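Local coordinates for protein iota-carrageenase (Alteromonas sp., PDB 1H80) that hydrolyses internal beta-1,4 linkages of iota-carrageenan, the sulfated galactan of red algal cell walls, with inversion of anomeric configuration, at residues A[58-62]-A[63-67]; A[99-102]-A[103-107]; A[364-367]-A[368-372]. All coordinates share one frame; numbering follows the deposited sequence.

Interaction 1 (A[58-62]-A[63-67]); sequences LLIPN and GTYHF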
ATOM      1  N   LEU A  58     -15.951  -4.197 -21.111  1.00 11.84           N
ATOM      2  CA  LEU A  58     -17.135  -3.584 -20.542  1.00 11.59           C
ATOM      3  C   LEU A  58     -16.814  -2.114 -20.362  1.00 11.27           C
ATOM      4  O   LEU A  58     -15.812  -1.760 -19.739  1.00 11.44           O
ATOM      5  CB  LEU A  58     -17.471  -4.189 -19.178  1.00 11.61           C
ATOM      6  CG  LEU A  58     -18.641  -3.483 -18.489  1.00 12.39           C
ATOM      7  CD1 LEU A  58     -19.920  -3.709 -19.292  1.00 13.05           C
ATOM      8  CD2 LEU A  58     -18.803  -4.014 -17.072  1.00 14.32           C
ATOM      9  N   LEU A  59     -17.650  -1.252 -20.923  1.00 11.87           N
ATOM     10  CA  LEU A  59     -17.437   0.172 -20.774  1.00 11.34           C
ATOM     11  C   LEU A  59     -18.353   0.686 -19.679  1.00 11.41           C
ATOM     12  O   LEU A  59     -19.545   0.395 -19.688  1.00 11.86           O
ATOM     13  CB  LEU A  59     -17.766   0.921 -22.070  1.00 12.89           C
ATOM     14  CG  LEU A  59     -17.572   2.442 -21.997  1.00 14.48           C
ATOM     15  CD1 LEU A  59     -16.089   2.768 -21.833  1.00 14.66           C
ATOM     16  CD2 LEU A  59     -18.108   3.090 -23.258  1.00 17.41           C
ATOM     17  N   ILE A  60     -17.782   1.407 -18.721  1.00 11.82           N
ATOM     18  CA  ILE A  60     -18.568   2.025 -17.662  1.00 11.91           C
ATOM     19  C   ILE A  60     -18.581   3.479 -18.116  1.00 12.66           C
ATOM     20  O   ILE A  60     -17.581   4.188 -18.001  1.00 12.99           O
ATOM     21  CB  ILE A  60     -17.895   1.902 -16.287  1.00 13.32           C
ATOM     22  CG1 ILE A  60     -17.836   0.430 -15.879  1.00 13.47           C
ATOM     23  CG2 ILE A  60     -18.675   2.704 -15.252  1.00 14.01           C
ATOM     24  CD1 ILE A  60     -17.276   0.197 -14.486  1.00 14.88           C
ATOM     25  N   PRO A  61     -19.715   3.936 -18.664  1.00 12.90           N
ATOM     26  CA  PRO A  61     -19.874   5.300 -19.162  1.00 13.46           C
ATOM     27  C   PRO A  61     -19.997   6.361 -18.088  1.00 13.49           C
ATOM     28  O   PRO A  61     -20.314   6.063 -16.939  1.00 14.48           O
ATOM     29  CB  PRO A  61     -21.127   5.199 -20.022  1.00 13.89           C
ATOM     30  CG  PRO A  61     -21.962   4.253 -19.234  1.00 13.25           C
ATOM     31  CD  PRO A  61     -20.974   3.180 -18.799  1.00 13.39           C
ATOM     32  N   ASN A  62     -19.752   7.604 -18.477  1.00 14.03           N
ATOM     33  CA  ASN A  62     -19.822   8.712 -17.542  1.00 14.67           C
ATOM     34  C   ASN A  62     -21.085   8.697 -16.699  1.00 15.07           C
ATOM     35  O   ASN A  62     -22.189   8.486 -17.199  1.00 15.97           O
ATOM     36  CB  ASN A  62     -19.692  10.038 -18.286  1.00 15.54           C
ATOM     37  CG  ASN A  62     -18.289  10.271 -18.787  1.00 16.73           C
ATOM     38  OD1 ASN A  62     -17.324   9.890 -18.125  1.00 16.30           O
ATOM     39  ND2 ASN A  62     -18.159  10.903 -19.946  1.00 18.56           N
ATOM     40  N   GLY A  63     -20.891   8.918 -15.406  1.00 15.20           N
ATOM     41  CA  GLY A  63     -21.988   8.928 -14.462  1.00 15.92           C
ATOM     42  C   GLY A  63     -21.450   8.562 -13.098  1.00 15.50           C
ATOM     43  O   GLY A  63     -20.243   8.357 -12.933  1.00 14.70           O
ATOM     44  N   THR A  64     -22.338   8.490 -12.115  1.00 14.91           N
ATOM     45  CA  THR A  64     -21.948   8.140 -10.761  1.00 15.72           C
ATOM     46  C   THR A  64     -22.552   6.788 -10.437  1.00 15.43           C
ATOM     47  O   THR A  64     -23.763   6.590 -10.544  1.00 15.49           O
ATOM     48  CB  THR A  64     -22.442   9.191  -9.754  1.00 16.66           C
ATOM     49  OG1 THR A  64     -21.804  10.444 -10.032  1.00 18.29           O
ATOM     50  CG2 THR A  64     -22.110   8.762  -8.332  1.00 17.81           C
ATOM     51  N   TYR A  65     -21.700   5.856 -10.036  1.00 14.55           N
ATOM     52  CA  TYR A  65     -22.141   4.508  -9.729  1.00 14.54           C
ATOM     53  C   TYR A  65     -21.803   4.091  -8.321  1.00 14.38           C
ATOM     54  O   TYR A  65     -20.802   4.524  -7.751  1.00 14.77           O
ATOM     55  CB  TYR A  65     -21.486   3.523 -10.691  1.00 14.69           C
ATOM     56  CG  TYR A  65     -21.731   3.873 -12.126  1.00 14.33           C
ATOM     57  CD1 TYR A  65     -22.890   3.447 -12.773  1.00 15.10           C
ATOM     58  CD2 TYR A  65     -20.833   4.672 -12.829  1.00 15.34           C
ATOM     59  CE1 TYR A  65     -23.149   3.813 -14.085  1.00 15.61           C
ATOM     60  CE2 TYR A  65     -21.083   5.044 -14.140  1.00 15.70           C
ATOM     61  CZ  TYR A  65     -22.243   4.611 -14.760  1.00 15.94           C
ATOM     62  OH  TYR A  65     -22.506   4.985 -16.052  1.00 16.92           O
ATOM     63  N   HIS A  66     -22.651   3.234  -7.772  1.00 14.54           N
ATOM     64  CA  HIS A  66     -22.447   2.703  -6.439  1.00 14.10           C
ATOM     65  C   HIS A  66     -22.221   1.203  -6.568  1.00 14.07           C
ATOM     66  O   HIS A  66     -23.090   0.469  -7.043  1.00 14.16           O
ATOM     67  CB  HIS A  66     -23.662   2.994  -5.558  1.00 15.44           C
ATOM     68  CG  HIS A  66     -23.801   4.437  -5.191  1.00 17.59           C
ATOM     69  ND1 HIS A  66     -24.248   5.394  -6.077  1.00 18.80           N
ATOM     70  CD2 HIS A  66     -23.500   5.096  -4.047  1.00 19.01           C
ATOM     71  CE1 HIS A  66     -24.218   6.579  -5.494  1.00 18.40           C
ATOM     72  NE2 HIS A  66     -23.768   6.426  -4.262  1.00 19.32           N
ATOM     73  N   PHE A  67     -21.031   0.760  -6.168  1.00 13.37           N
ATOM     74  CA  PHE A  67     -20.675  -0.651  -6.234  1.00 13.78           C
ATOM     75  C   PHE A  67     -20.124  -1.119  -4.898  1.00 14.18           C
ATOM     76  O   PHE A  67     -19.613  -0.322  -4.113  1.00 15.35           O
ATOM     77  CB  PHE A  67     -19.556  -0.907  -7.256  1.00 13.65           C
ATOM     78  CG  PHE A  67     -19.858  -0.450  -8.649  1.00 13.80           C
ATOM     79  CD1 PHE A  67     -21.020  -0.848  -9.301  1.00 14.11           C
ATOM     80  CD2 PHE A  67     -18.936   0.334  -9.340  1.00 13.77           C
ATOM     81  CE1 PHE A  67     -21.254  -0.474 -10.622  1.00 14.50           C
ATOM     82  CE2 PHE A  67     -19.161   0.710 -10.661  1.00 13.96           C
ATOM     83  CZ  PHE A  67     -20.321   0.305 -11.302  1.00 14.44           C
TER
HETATM   84  O   HOH W   1     -24.510   6.515 -16.460  1.00 48.88           O
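The phenol of Tyr-65 reaches back across a tight corner to Pro-61, whose carbonyl O accepts a hydrogen bond from Tyr-65 OH at 2.6 Å. The corner joins strand 56-60 to strand 64-71, two faces of one coil of the parallel beta-helix. The donor sits 43° out of the carbonyl plane, while the oxygen itself lies at the ring edge, near the ring plane. Proline suits the corner because its ring fixes phi, and it presents its carbonyl O to the phenol; Pro-61 CG also touches Tyr-65 OH at 3.3 Å. On the apolar side, the CG2 branch of Ile-60 comes obliquely to the ring, 3.5 Å from Tyr-65 CE2, and Ile-60 CD1 reaches on to Phe-67 CE2 at 4.3 Å. Tyr-65 CG stands anti to its own carbonyl carbon (chi1 -55°), which turns the ring back over the start of the corner. A water completes the grip on the phenol oxygen: it donates to Tyr-65 OH at 2.6 Å and to Asn-62 O at 3.1 Å, tying the hydroxyl to two successive carbonyls. The bend itself depends on Gly-63, with phi 154° and an extended psi; a CB there would run into the carbonyl O of Asn-62. Farther out, helix 24-28 packs on Ile-60, Pro-61, Tyr-65 and Phe-67, and Asn-62 is pinned to the next coil by Glu-81 and Asp-83. Asp-38, a calcium ligand, touches Tyr-65 and Phe-67, and its OD2 accepts the backbone N-H of His-66.

Interaction 2 (A[99-102]-A[103-107]); sequences LFEV and GVNNI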
ATOM      1  N   LEU A  99     -14.685  -2.605  -2.977  1.00 16.53           N
ATOM      2  CA  LEU A  99     -15.526  -2.298  -4.119  1.00 16.07           C
ATOM      3  C   LEU A  99     -15.403  -3.478  -5.072  1.00 15.23           C
ATOM      4  O   LEU A  99     -16.403  -4.008  -5.561  1.00 13.58           O
ATOM      5  CB  LEU A  99     -15.051  -1.028  -4.827  1.00 17.45           C
ATOM      6  CG  LEU A  99     -15.282   0.329  -4.165  1.00 19.75           C
ATOM      7  CD1 LEU A  99     -14.657   1.407  -5.032  1.00 20.52           C
ATOM      8  CD2 LEU A  99     -16.764   0.587  -3.995  1.00 22.35           C
ATOM      9  N   PHE A 100     -14.163  -3.908  -5.298  1.00 14.41           N
ATOM     10  CA  PHE A 100     -13.882  -4.993  -6.226  1.00 14.14           C
ATOM     11  C   PHE A 100     -12.978  -6.074  -5.654  1.00 13.99           C
ATOM     12  O   PHE A 100     -11.968  -5.779  -5.018  1.00 14.89           O
ATOM     13  CB  PHE A 100     -13.200  -4.427  -7.474  1.00 13.25           C
ATOM     14  CG  PHE A 100     -13.828  -3.166  -7.987  1.00 13.26           C
ATOM     15  CD1 PHE A 100     -15.127  -3.171  -8.473  1.00 14.07           C
ATOM     16  CD2 PHE A 100     -13.118  -1.968  -7.977  1.00 13.84           C
ATOM     17  CE1 PHE A 100     -15.718  -1.999  -8.941  1.00 14.77           C
ATOM     18  CE2 PHE A 100     -13.697  -0.790  -8.443  1.00 14.76           C
ATOM     19  CZ  PHE A 100     -15.002  -0.807  -8.925  1.00 15.05           C
ATOM     20  N   GLU A 101     -13.342  -7.326  -5.894  1.00 14.05           N
ATOM     21  CA  GLU A 101     -12.529  -8.444  -5.441  1.00 14.69           C
ATOM     22  C   GLU A 101     -12.107  -9.193  -6.696  1.00 14.12           C
ATOM     23  O   GLU A 101     -12.925  -9.446  -7.579  1.00 13.62           O
ATOM     24  CB  GLU A 101     -13.326  -9.342  -4.497  1.00 17.23           C
ATOM     25  CG  GLU A 101     -13.770  -8.606  -3.239  1.00 20.27           C
ATOM     26  CD  GLU A 101     -14.317  -9.528  -2.168  1.00 22.70           C
ATOM     27  OE1 GLU A 101     -15.235 -10.318  -2.469  0.50 22.56           O
ATOM     28  OE2 GLU A 101     -13.829  -9.453  -1.021  0.50 23.61           O
ATOM     29  N   VAL A 102     -10.825  -9.525  -6.783  1.00 12.45           N
ATOM     30  CA  VAL A 102     -10.305 -10.212  -7.955  1.00 13.45           C
ATOM     31  C   VAL A 102      -9.533 -11.460  -7.567  1.00 13.14           C
ATOM     32  O   VAL A 102      -8.375 -11.384  -7.158  1.00 12.70           O
ATOM     33  CB  VAL A 102      -9.368  -9.285  -8.760  1.00 13.44           C
ATOM     34  CG1 VAL A 102      -9.098  -9.876 -10.136  1.00 14.52           C
ATOM     35  CG2 VAL A 102      -9.982  -7.898  -8.869  1.00 14.14           C
ATOM     36  N   GLY A 103     -10.185 -12.611  -7.686  1.00 13.13           N
ATOM     37  CA  GLY A 103      -9.533 -13.862  -7.359  1.00 13.67           C
ATOM     38  C   GLY A 103      -9.606 -14.216  -5.890  1.00 14.59           C
ATOM     39  O   GLY A 103      -8.889 -15.097  -5.428  1.00 14.83           O
ATOM     40  N   VAL A 104     -10.473 -13.532  -5.152  1.00 15.52           N
ATOM     41  CA  VAL A 104     -10.605 -13.809  -3.729  1.00 18.37           C
ATOM     42  C   VAL A 104     -11.401 -15.086  -3.509  1.00 20.06           C
ATOM     43  O   VAL A 104     -10.989 -15.954  -2.735  1.00 21.40           O
ATOM     44  CB  VAL A 104     -11.301 -12.646  -2.996  1.00 18.24           C
ATOM     45  CG1 VAL A 104     -11.532 -13.018  -1.535  1.00 19.91           C
ATOM     46  CG2 VAL A 104     -10.445 -11.392  -3.092  1.00 18.96           C
ATOM     47  N   ASN A 105     -12.530 -15.201  -4.205  1.00 21.12           N
ATOM     48  CA  ASN A 105     -13.401 -16.367  -4.079  1.00 22.76           C
ATOM     49  C   ASN A 105     -13.445 -17.232  -5.329  1.00 23.06           C
ATOM     50  O   ASN A 105     -14.279 -18.130  -5.441  1.00 23.91           O
ATOM     51  CB  ASN A 105     -14.816 -15.918  -3.726  1.00 24.53           C
ATOM     52  CG  ASN A 105     -14.863 -15.127  -2.441  1.00 26.42           C
ATOM     53  OD1 ASN A 105     -14.503 -15.631  -1.376  1.00 28.56           O
ATOM     54  ND2 ASN A 105     -15.301 -13.877  -2.531  1.00 27.32           N
ATOM     55  N   ASN A 106     -12.556 -16.956  -6.273  1.00 22.20           N
ATOM     56  CA  ASN A 106     -12.502 -17.732  -7.501  1.00 21.62           C
ATOM     57  C   ASN A 106     -11.134 -17.570  -8.147  1.00 20.45           C
ATOM     58  O   ASN A 106     -10.227 -16.981  -7.561  1.00 20.95           O
ATOM     59  CB  ASN A 106     -13.601 -17.283  -8.464  1.00 23.16           C
ATOM     60  CG  ASN A 106     -13.435 -15.844  -8.902  1.00 24.24           C
ATOM     61  OD1 ASN A 106     -12.602 -15.117  -8.364  1.00 26.25           O
ATOM     62  ND2 ASN A 106     -14.233 -15.422  -9.878  1.00 26.66           N
ATOM     63  N   ILE A 107     -10.990 -18.107  -9.350  1.00 18.76           N
ATOM     64  CA  ILE A 107      -9.732 -18.031 -10.072  1.00 17.31           C
ATOM     65  C   ILE A 107      -9.927 -17.085 -11.242  1.00 16.01           C
ATOM     66  O   ILE A 107     -10.826 -17.283 -12.058  1.00 16.43           O
ATOM     67  CB  ILE A 107      -9.323 -19.422 -10.589  1.00 19.03           C
ATOM     68  CG1 ILE A 107      -9.239 -20.394  -9.408  1.00 20.86           C
ATOM     69  CG2 ILE A 107      -7.999 -19.337 -11.327  1.00 19.58           C
ATOM     70  CD1 ILE A 107      -8.996 -21.837  -9.806  1.00 21.99           C
TER
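Glu-101 and Val-104 meet through their carbon stems: Glu-101 CB lies 3.8 Å from Val-104 CG2 and 4.2 Å from Val-104 CB. The valine's CG2 branch stands beside its own backbone N, anti to the carbonyl carbon, and in that position it also comes within 4.2 Å of Val-102 N. From CB the glutamate places CG anti to its carbonyl carbon (chi1 -62°), and with the chain extended beyond CG (chi2 near anti) the carboxylate comes level with the amide of Asn-105. There Glu-101 OE1 and Asn-105 ND2 stand 3.6 Å apart with the two planes turned 63° against each other, close neighbours but not hydrogen-bonded. What couples them is Gln-71 of the adjoining strand, whose NE2 donates to Glu-101 OE1 while its OE1 accepts from Asn-105 ND2; the amide of Gln-71 suits this post because it offers a donor and an acceptor side by side. The other oxygen, Glu-101 OE2, forms a salt bridge with Arg-98, which would be expected to stabilise the charge of a buried carboxylate. All this happens where strand 97-102 of the parallel beta-helix, flanked by strands 64-71 and 132-141, gives way to a loop, and where Val-102, beta-branched and apolar, packs on Leu-137 and Val-140 of strand 132-141. Gly-103 makes the exit possible: its phi of 85° lies in the left-handed region, where a CB would clash with Val-102 O. The chain folds back sharply at this glycine, bringing Val-104 N to 3.3 Å from Val-102 C, and Val-102 CB rests 3.6 Å from Gly-103 N.

Interaction 3 (A[364-367]-A[368-372]); sequences ADLK and QDQLD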
ATOM      1  N   ALA A 364       4.561  16.088   7.437  1.00 15.10           N
ATOM      2  CA  ALA A 364       4.792  14.663   7.265  1.00 14.76           C
ATOM      3  C   ALA A 364       4.109  13.863   8.371  1.00 15.59           C
ATOM      4  O   ALA A 364       3.851  14.386   9.455  1.00 15.71           O
ATOM      5  CB  ALA A 364       6.285  14.381   7.283  1.00 16.20           C
ATOM      6  N   ASP A 365       3.786  12.605   8.080  1.00 14.51           N
ATOM      7  CA  ASP A 365       3.196  11.720   9.081  1.00 14.89           C
ATOM      8  C   ASP A 365       4.415  11.193   9.825  1.00 15.10           C
ATOM      9  O   ASP A 365       5.373  10.731   9.203  1.00 14.97           O
ATOM     10  CB  ASP A 365       2.453  10.535   8.444  1.00 15.48           C
ATOM     11  CG  ASP A 365       1.079  10.904   7.916  0.40 15.52           C
ATOM     12  OD1 ASP A 365       0.444  11.828   8.467  0.40 16.38           O
ATOM     13  OD2 ASP A 365       0.616  10.244   6.958  0.40 15.73           O
ATOM     14  N   LEU A 366       4.387  11.264  11.149  1.00 15.02           N
ATOM     15  CA  LEU A 366       5.512  10.807  11.948  1.00 15.69           C
ATOM     16  C   LEU A 366       5.072   9.851  13.039  1.00 15.43           C
ATOM     17  O   LEU A 366       3.995   9.997  13.607  1.00 15.71           O
ATOM     18  CB  LEU A 366       6.214  12.007  12.594  1.00 16.04           C
ATOM     19  CG  LEU A 366       6.752  13.075  11.641  1.00 16.68           C
ATOM     20  CD1 LEU A 366       7.198  14.306  12.425  1.00 17.59           C
ATOM     21  CD2 LEU A 366       7.908  12.496  10.839  1.00 16.77           C
ATOM     22  N   LYS A 367       5.916   8.868  13.327  1.00 15.67           N
ATOM     23  CA  LYS A 367       5.628   7.908  14.378  1.00 16.59           C
ATOM     24  C   LYS A 367       6.304   8.415  15.643  1.00 16.56           C
ATOM     25  O   LYS A 367       7.328   9.098  15.581  1.00 16.81           O
ATOM     26  CB  LYS A 367       6.174   6.528  14.010  1.00 17.55           C
ATOM     27  CG  LYS A 367       5.545   5.934  12.759  1.00 18.39           C
ATOM     28  CD  LYS A 367       4.034   5.759  12.902  1.00 21.01           C
ATOM     29  CE  LYS A 367       3.688   4.726  13.964  1.00 22.52           C
ATOM     30  NZ  LYS A 367       2.219   4.482  14.064  1.00 24.22           N
ATOM     31  N   GLN A 368       5.733   8.092  16.794  1.00 17.03           N
ATOM     32  CA  GLN A 368       6.312   8.551  18.048  1.00 17.02           C
ATOM     33  C   GLN A 368       7.772   8.137  18.218  1.00 17.87           C
ATOM     34  O   GLN A 368       8.581   8.924  18.713  1.00 16.61           O
ATOM     35  CB  GLN A 368       5.500   8.029  19.233  1.00 17.93           C
ATOM     36  CG  GLN A 368       5.873   8.690  20.551  1.00 18.87           C
ATOM     37  CD  GLN A 368       5.070   8.142  21.708  1.00 19.32           C
ATOM     38  OE1 GLN A 368       5.401   7.097  22.264  1.00 20.51           O
ATOM     39  NE2 GLN A 368       3.994   8.835  22.063  1.00 19.84           N
ATOM     40  N   ASP A 369       8.114   6.915  17.808  1.00 17.78           N
ATOM     41  CA  ASP A 369       9.484   6.435  17.957  1.00 19.43           C
ATOM     42  C   ASP A 369      10.463   7.046  16.961  1.00 18.79           C
ATOM     43  O   ASP A 369      11.602   6.601  16.850  1.00 20.16           O
ATOM     44  CB  ASP A 369       9.542   4.897  17.886  1.00 20.95           C
ATOM     45  CG  ASP A 369       9.236   4.347  16.501  1.00 23.47           C
ATOM     46  OD1 ASP A 369       8.934   5.131  15.579  1.00 24.23           O
ATOM     47  OD2 ASP A 369       9.301   3.106  16.338  1.00 25.71           O
ATOM     48  N   GLN A 370      10.015   8.073  16.243  1.00 17.64           N
ATOM     49  CA  GLN A 370      10.865   8.764  15.281  1.00 16.79           C
ATOM     50  C   GLN A 370      11.107  10.199  15.736  1.00 16.11           C
ATOM     51  O   GLN A 370      12.035  10.855  15.272  1.00 15.53           O
ATOM     52  CB  GLN A 370      10.208   8.800  13.898  1.00 16.61           C
ATOM     53  CG  GLN A 370       9.932   7.437  13.291  1.00 16.99           C
ATOM     54  CD  GLN A 370       9.189   7.537  11.974  1.00 17.45           C
ATOM     55  OE1 GLN A 370       8.325   8.399  11.803  1.00 16.74           O
ATOM     56  NE2 GLN A 370       9.506   6.643  11.042  1.00 18.32           N
ATOM     57  N   LEU A 371      10.267  10.679  16.647  1.00 16.62           N
ATOM     58  CA  LEU A 371      10.366  12.054  17.136  1.00 16.52           C
ATOM     59  C   LEU A 371      11.705  12.444  17.739  1.00 16.53           C
ATOM     60  O   LEU A 371      12.104  13.607  17.661  1.00 16.80           O
ATOM     61  CB  LEU A 371       9.266  12.334  18.160  1.00 15.91           C
ATOM     62  CG  LEU A 371       7.822  12.247  17.667  1.00 16.18           C
ATOM     63  CD1 LEU A 371       6.885  12.592  18.817  1.00 16.56           C
ATOM     64  CD2 LEU A 371       7.609  13.200  16.496  1.00 15.97           C
ATOM     65  N   ASP A 372      12.402  11.485  18.335  1.00 16.97           N
ATOM     66  CA  ASP A 372      13.686  11.777  18.951  1.00 17.47           C
ATOM     67  C   ASP A 372      14.755  12.129  17.923  1.00 16.87           C
ATOM     68  O   ASP A 372      15.803  12.668  18.268  1.00 17.32           O
ATOM     69  CB  ASP A 372      14.141  10.593  19.808  1.00 18.03           C
ATOM     70  CG  ASP A 372      13.269  10.394  21.040  1.00 20.08           C
ATOM     71  OD1 ASP A 372      12.308  11.173  21.236  1.00 19.07           O
ATOM     72  OD2 ASP A 372      13.547   9.454  21.817  1.00 21.21           O
TER
HETATM   73  O   HOH W   2       7.478   9.022   9.219  1.00 16.57           O
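Gln-370 folds its amide back onto Lys-367, and two hydrogen bonds lock the pair. Its side-chain OE1 accepts from Lys-367 N at 2.9 Å in a nearly straight bond (173° at the hydrogen), and its backbone N donates to Lys-367 O at 3.0 Å. In both the donor stands above the carbonyl plane. The glutamine's CG is anti to its own carbonyl carbon (chi1 -61°) and the chain runs extended beyond it, which carries OE1 back to Lys-367 N; CG and CD cross Lys-367 CB at an oblique angle on the way. A water adds a third tie, donating to Gln-370 OE1 at 2.8 Å and to Asp-365 O at 2.7 Å, so the amide oxygen is gripped from two sources and serves the preceding strand as well. With an alanine here, Lys-367 N and the water would probably lose their acceptor, and the chain entering the turn would be less firmly fixed. Close by, Leu-366 CD1 meets Leu-371 CD2 at 4.2 Å, a modest apolar touch between two buried leucines. The outer side is looser at Asp-369, which is exposed and whose OD1 merely brushes Lys-367 CB at 3.5 Å; the lysine's NZ is 6.9 Å from that oxygen, too far for a salt bridge. Two other polar ends are held by outside partners: the bent lysine chain delivers NZ to the carbonyl O of Gln-397, and Gln-368 NE2 is hydrogen-bonded to the hydroxyls of Tyr-399 and Tyr-452. Strand 364-366 pairs antiparallel with strand 399-401, and at its end the backbone angles of Gln-368 and Asp-369, with the bond from Gln-370 N to Lys-367 O, define a type I beta turn.

Interactions 1 and 2 belong to the same beta-helix: strands 64-71 and 97-102 are neighbours, and the two contacts touch where Phe-67 packs on Leu-99 and Phe-100. Interaction 3 lies on the opposite side of the chain's centre, about 36 Å from interaction 2 and 41 Å from interaction 1 between centres, on a small antiparallel pair of strands. Interaction 2 is the most buried, and its carboxylate and amide are paired through residues outside its segments. The partly buried interactions 1 and 3 instead close with their own hydrogen bonds, each joined by a water. Glycine shapes the bends of 1 and 2, whereas 3 turns without one.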